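Local coordinates for tylactone synthase starter module and modules 1 & 2 (Streptomyces fradiae, PDB 2Z5L), which is a modular polyketide synthase whose first ketoreductase, the part modelled here, probably reduces a beta-keto group of the growing tylactone chain and sets its chirality, at residues E416-W430 and L464-V478. Sequence-based numbering, arbitrary orientation.
Sequences ERRRAAGLPATSVAW and LLGAMGRNDVCVTVV
Parallel strands 426-430 and 474-477 pair here in the Rossmann-type fold of the ketoreductase, each entered from a helix ended by a Schellman motif, with Gly422 and Asn471 at positive phi. Ser427 N donates to Val473 O at 2.8 Å, Ser427 O accepts from Val475 N, and Ala429 N reaches Val475 O with an N-H...O angle of 166°. On one face of the pair Val428 CG1 packs 3.5 Å from Val477 CG2, while Trp430 CH2, at the ring edge, meets Leu464 CB, 3.9 Å away; Phe389 of the adjoining strand 386-391 meets that indole too. On the other face Ser427 CB lies against Cys474 SG, and Ser427 OG bonds to Asp412 of helix 402-419.

Arg419 joins the two turns that lead from helix to strand. Bends at chi2 and chi3 (-76° and -75°) fold its chain back, and Arg419 NH1 bonds to Ala425 O and, at 2.7 Å, to Asp472 O from above that carbonyl's plane. Arg419 NH2 donates to Asn471 O. Three carbonyls thus hold the guanidinium by its edge and fix its rotation, while Val473 CG2 sits over the centre of one face, 3.3 Å from Arg419 CZ, and Asn471 OD1 lies over the opposite face.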
loop_
_atom_site.group_PDB
_atom_site.type_symbol
_atom_site.label_atom_id
_atom_site.label_comp_id
_atom_site.label_asym_id
_atom_site.label_seq_id
_atom_site.Cartn_x
_atom_site.Cartn_y
_atom_site.Cartn_z
ATOM N N GLU A 416 10.943 3.922 -0.239
ATOM C CA GLU A 416 12.026 3.174 0.406
ATOM C C GLU A 416 13.151 2.882 -0.576
ATOM O O GLU A 416 14.315 3.150 -0.288
ATOM C CB GLU A 416 11.512 1.847 0.991
ATOM C CG GLU A 416 10.396 2.005 2.016
ATOM C CD GLU A 416 10.189 0.763 2.878
ATOM O OE1 GLU A 416 11.071 0.444 3.699
ATOM O OE2 GLU A 416 9.142 0.105 2.740
ATOM N N ARG A 417 12.804 2.334 -1.735
ATOM C CA ARG A 417 13.828 2.028 -2.709
ATOM C C ARG A 417 14.589 3.266 -3.165
ATOM O O ARG A 417 15.797 3.202 -3.418
ATOM C CB ARG A 417 13.233 1.310 -3.918
ATOM C CG ARG A 417 12.695 -0.077 -3.595
ATOM C CD ARG A 417 12.494 -0.876 -4.863
ATOM N NE ARG A 417 11.641 -0.182 -5.828
ATOM C CZ ARG A 417 10.314 -0.099 -5.732
ATOM N NH1 ARG A 417 9.684 -0.668 -4.713
ATOM N NH2 ARG A 417 9.612 0.533 -6.663
ATOM N N ARG A 418 13.892 4.392 -3.269
ATOM C CA ARG A 418 14.529 5.639 -3.708
ATOM C C ARG A 418 15.570 6.160 -2.727
ATOM O O ARG A 418 16.711 6.421 -3.100
ATOM C CB ARG A 418 13.485 6.741 -3.934
ATOM C CG ARG A 418 12.849 6.739 -5.307
ATOM C CD ARG A 418 11.884 7.910 -5.454
ATOM N NE ARG A 418 12.561 9.208 -5.448
ATOM C CZ ARG A 418 13.170 9.745 -6.503
ATOM N NH1 ARG A 418 13.193 9.100 -7.660
ATOM N NH2 ARG A 418 13.757 10.933 -6.401
ATOM N N ARG A 419 15.156 6.319 -1.477
ATOM C CA ARG A 419 16.039 6.827 -0.451
ATOM C C ARG A 419 17.270 5.946 -0.300
ATOM O O ARG A 419 18.393 6.430 -0.405
ATOM C CB ARG A 419 15.275 6.941 0.865
ATOM C CG ARG A 419 14.225 8.045 0.848
ATOM C CD ARG A 419 14.871 9.416 0.981
ATOM N NE ARG A 419 15.304 9.644 2.360
ATOM C CZ ARG A 419 14.506 10.062 3.334
ATOM N NH1 ARG A 419 13.226 10.321 3.088
ATOM N NH2 ARG A 419 14.980 10.180 4.566
ATOM N N ALA A 420 17.060 4.653 -0.078
ATOM C CA ALA A 420 18.171 3.726 0.082
ATOM C C ALA A 420 19.089 3.739 -1.134
ATOM O O ALA A 420 20.177 3.160 -1.114
ATOM C CB ALA A 420 17.645 2.316 0.339
ATOM N N ALA A 421 18.655 4.417 -2.189
ATOM C CA ALA A 421 19.437 4.520 -3.418
ATOM C C ALA A 421 20.066 5.909 -3.559
ATOM O O ALA A 421 20.663 6.234 -4.589
ATOM C CB ALA A 421 18.548 4.226 -4.622
ATOM N N GLY A 422 19.916 6.733 -2.527
ATOM C CA GLY A 422 20.481 8.068 -2.577
ATOM C C GLY A 422 19.627 9.075 -3.332
ATOM O O GLY A 422 20.119 10.125 -3.748
ATOM N N LEU A 423 18.351 8.752 -3.520
ATOM C CA LEU A 423 17.434 9.649 -4.204
ATOM C C LEU A 423 16.406 10.162 -3.195
ATOM O O LEU A 423 15.946 9.419 -2.328
ATOM C CB LEU A 423 16.739 8.924 -5.363
ATOM C CG LEU A 423 17.653 8.547 -6.539
ATOM C CD1 LEU A 423 17.021 7.439 -7.374
ATOM C CD2 LEU A 423 17.907 9.778 -7.395
ATOM N N PRO A 424 16.047 11.454 -3.285
ATOM C CA PRO A 424 15.071 12.053 -2.368
ATOM C C PRO A 424 13.697 11.411 -2.563
ATOM O O PRO A 424 13.351 11.002 -3.676
ATOM C CB PRO A 424 15.099 13.527 -2.764
ATOM C CG PRO A 424 15.335 13.459 -4.242
ATOM C CD PRO A 424 16.411 12.395 -4.360
ATOM N N ALA A 425 12.932 11.309 -1.480
ATOM C CA ALA A 425 11.600 10.717 -1.534
ATOM C C ALA A 425 10.970 10.648 -0.149
ATOM O O ALA A 425 11.647 10.364 0.835
ATOM C CB ALA A 425 11.672 9.306 -2.146
ATOM N N THR A 426 9.667 10.904 -0.087
ATOM C CA THR A 426 8.903 10.866 1.160
ATOM C C THR A 426 7.506 10.331 0.804
ATOM O O THR A 426 6.890 10.795 -0.159
ATOM C CB THR A 426 8.746 12.282 1.766
ATOM O OG1 THR A 426 10.019 12.938 1.811
ATOM C CG2 THR A 426 8.182 12.198 3.168
ATOM N N SER A 427 7.004 9.366 1.572
ATOM C CA SER A 427 5.683 8.787 1.310
ATOM C C SER A 427 4.811 8.849 2.556
ATOM O O SER A 427 5.135 8.244 3.580
ATOM C CB SER A 427 5.820 7.328 0.846
ATOM O OG SER A 427 4.560 6.765 0.520
ATOM N N VAL A 428 3.705 9.585 2.474
ATOM C CA VAL A 428 2.808 9.730 3.618
ATOM C C VAL A 428 1.489 8.994 3.406
ATOM O O VAL A 428 0.774 9.256 2.445
ATOM C CB VAL A 428 2.501 11.216 3.903
ATOM C CG1 VAL A 428 1.718 11.337 5.193
ATOM C CG2 VAL A 428 3.795 12.015 3.988
ATOM N N ALA A 429 1.181 8.074 4.315
ATOM C CA ALA A 429 -0.051 7.296 4.257
ATOM C C ALA A 429 -1.142 8.071 4.995
ATOM O O ALA A 429 -1.343 7.903 6.200
ATOM C CB ALA A 429 0.159 5.921 4.899
ATOM N N TRP A 430 -1.853 8.916 4.256
ATOM C CA TRP A 430 -2.888 9.755 4.834
ATOM C C TRP A 430 -4.109 9.012 5.334
ATOM O O TRP A 430 -4.376 7.873 4.948
ATOM C CB TRP A 430 -3.324 10.821 3.820
ATOM C CG TRP A 430 -2.219 11.753 3.433
ATOM C CD1 TRP A 430 -1.411 11.660 2.329
ATOM C CD2 TRP A 430 -1.719 12.859 4.198
ATOM N NE1 TRP A 430 -0.443 12.630 2.370
ATOM C CE2 TRP A 430 -0.599 13.373 3.505
ATOM C CE3 TRP A 430 -2.095 13.451 5.407
ATOM C CZ2 TRP A 430 0.140 14.457 3.974
ATOM C CZ3 TRP A 430 -1.352 14.543 5.882
ATOM C CH2 TRP A 430 -0.245 15.024 5.169
ATOM N N LEU A 464 2.509 17.486 6.809
ATOM C CA LEU A 464 3.316 17.152 5.639
ATOM C C LEU A 464 4.643 17.890 5.739
ATOM O O LEU A 464 5.717 17.286 5.688
ATOM C CB LEU A 464 2.598 17.573 4.351
ATOM C CG LEU A 464 3.383 17.406 3.043
ATOM C CD1 LEU A 464 3.775 15.961 2.868
ATOM C CD2 LEU A 464 2.537 17.881 1.865
ATOM N N LEU A 465 4.554 19.209 5.884
ATOM C CA LEU A 465 5.744 20.035 6.006
ATOM C C LEU A 465 6.584 19.570 7.198
ATOM O O LEU A 465 7.821 19.594 7.154
ATOM C CB LEU A 465 5.351 21.508 6.159
ATOM C CG LEU A 465 4.556 22.065 4.964
ATOM C CD1 LEU A 465 4.367 23.567 5.121
ATOM C CD2 LEU A 465 5.297 21.758 3.667
ATOM N N GLY A 466 5.908 19.124 8.252
ATOM C CA GLY A 466 6.608 18.641 9.430
ATOM C C GLY A 466 7.341 17.342 9.142
ATOM O O GLY A 466 8.488 17.154 9.534
ATOM N N ALA A 467 6.664 16.438 8.447
ATOM C CA ALA A 467 7.241 15.159 8.097
ATOM C C ALA A 467 8.412 15.379 7.162
ATOM O O ALA A 467 9.443 14.711 7.273
ATOM C CB ALA A 467 6.192 14.269 7.423
ATOM N N MET A 468 8.245 16.314 6.228
ATOM C CA MET A 468 9.293 16.628 5.260
ATOM C C MET A 468 10.511 17.232 5.956
ATOM O O MET A 468 11.643 17.112 5.477
ATOM C CB MET A 468 8.758 17.582 4.183
ATOM C CG MET A 468 7.854 16.916 3.152
ATOM S SD MET A 468 7.169 18.155 2.006
ATOM C CE MET A 468 8.483 18.199 0.744
ATOM N N GLY A 469 10.274 17.875 7.093
ATOM C CA GLY A 469 11.372 18.452 7.846
ATOM C C GLY A 469 12.215 17.329 8.435
ATOM O O GLY A 469 13.433 17.325 8.299
ATOM N N ARG A 470 11.557 16.371 9.086
ATOM C CA ARG A 470 12.241 15.240 9.700
ATOM C C ARG A 470 12.945 14.396 8.645
ATOM O O ARG A 470 13.806 13.566 8.961
ATOM C CB ARG A 470 11.246 14.349 10.439
ATOM C CG ARG A 470 10.590 14.985 11.647
ATOM C CD ARG A 470 9.693 13.968 12.319
ATOM N NE ARG A 470 10.368 12.672 12.449
ATOM C CZ ARG A 470 11.284 12.388 13.375
ATOM N NH1 ARG A 470 11.633 13.309 14.265
ATOM N NH2 ARG A 470 11.851 11.187 13.410
ATOM N N ASN A 471 12.558 14.624 7.395
ATOM C CA ASN A 471 13.067 13.906 6.241
ATOM C C ASN A 471 12.616 12.449 6.297
ATOM O O ASN A 471 13.395 11.542 6.020
ATOM C CB ASN A 471 14.590 13.962 6.171
ATOM C CG ASN A 471 15.088 14.245 4.767
ATOM O OD1 ASN A 471 15.416 13.316 4.012
ATOM N ND2 ASN A 471 15.168 15.527 4.411
ATOM N N ASP A 472 11.359 12.232 6.666
ATOM C CA ASP A 472 10.817 10.886 6.749
ATOM C C ASP A 472 10.847 10.171 5.401
ATOM O O ASP A 472 10.895 10.808 4.344
ATOM C CB ASP A 472 9.358 10.908 7.228
ATOM C CG ASP A 472 9.196 11.466 8.619
ATOM O OD1 ASP A 472 9.843 10.959 9.563
ATOM O OD2 ASP A 472 8.393 12.409 8.771
ATOM N N VAL A 473 10.824 8.840 5.459
ATOM C CA VAL A 473 10.788 8.001 4.269
ATOM C C VAL A 473 9.325 7.580 4.141
ATOM O O VAL A 473 8.688 7.820 3.117
ATOM C CB VAL A 473 11.705 6.762 4.421
ATOM C CG1 VAL A 473 11.458 5.779 3.280
ATOM C CG2 VAL A 473 13.176 7.208 4.401
ATOM N N CYS A 474 8.789 6.961 5.186
ATOM C CA CYS A 474 7.385 6.570 5.190
ATOM C C CYS A 474 6.841 6.837 6.571
ATOM O O CYS A 474 7.477 6.527 7.579
ATOM C CB CYS A 474 7.185 5.084 4.849
ATOM S SG CYS A 474 7.309 4.680 3.091
ATOM N N VAL A 475 5.665 7.433 6.614
ATOM C CA VAL A 475 5.032 7.730 7.875
ATOM C C VAL A 475 3.548 7.752 7.628
ATOM O O VAL A 475 3.106 8.063 6.522
ATOM C CB VAL A 475 5.496 9.103 8.430
ATOM C CG1 VAL A 475 5.125 10.220 7.459
ATOM C CG2 VAL A 475 4.877 9.348 9.798
ATOM N N THR A 476 2.787 7.382 8.653
ATOM C CA THR A 476 1.339 7.374 8.572
ATOM C C THR A 476 0.856 8.557 9.387
ATOM O O THR A 476 1.113 8.647 10.592
ATOM C CB THR A 476 0.715 6.086 9.187
ATOM O OG1 THR A 476 1.135 4.936 8.446
ATOM C CG2 THR A 476 -0.804 6.162 9.153
ATOM N N VAL A 477 0.176 9.482 8.729
ATOM C CA VAL A 477 -0.359 10.642 9.420
ATOM C C VAL A 477 -1.861 10.469 9.429
ATOM O O VAL A 477 -2.521 10.718 8.422
ATOM C CB VAL A 477 -0.006 11.952 8.685
ATOM C CG1 VAL A 477 -0.627 13.131 9.413
ATOM C CG2 VAL A 477 1.506 12.118 8.602
ATOM N N VAL A 478 -2.406 10.024 10.554
ATOM C CA VAL A 478 -3.849 9.824 10.646
ATOM C C VAL A 478 -4.409 10.222 12.000
ATOM O O VAL A 478 -3.753 10.072 13.027
ATOM C CB VAL A 478 -4.244 8.343 10.431
ATOM C CG1 VAL A 478 -5.755 8.232 10.315
ATOM C CG2 VAL A 478 -3.561 7.774 9.208
HETATM O O HOH W 1 13.365 12.853 1.410
#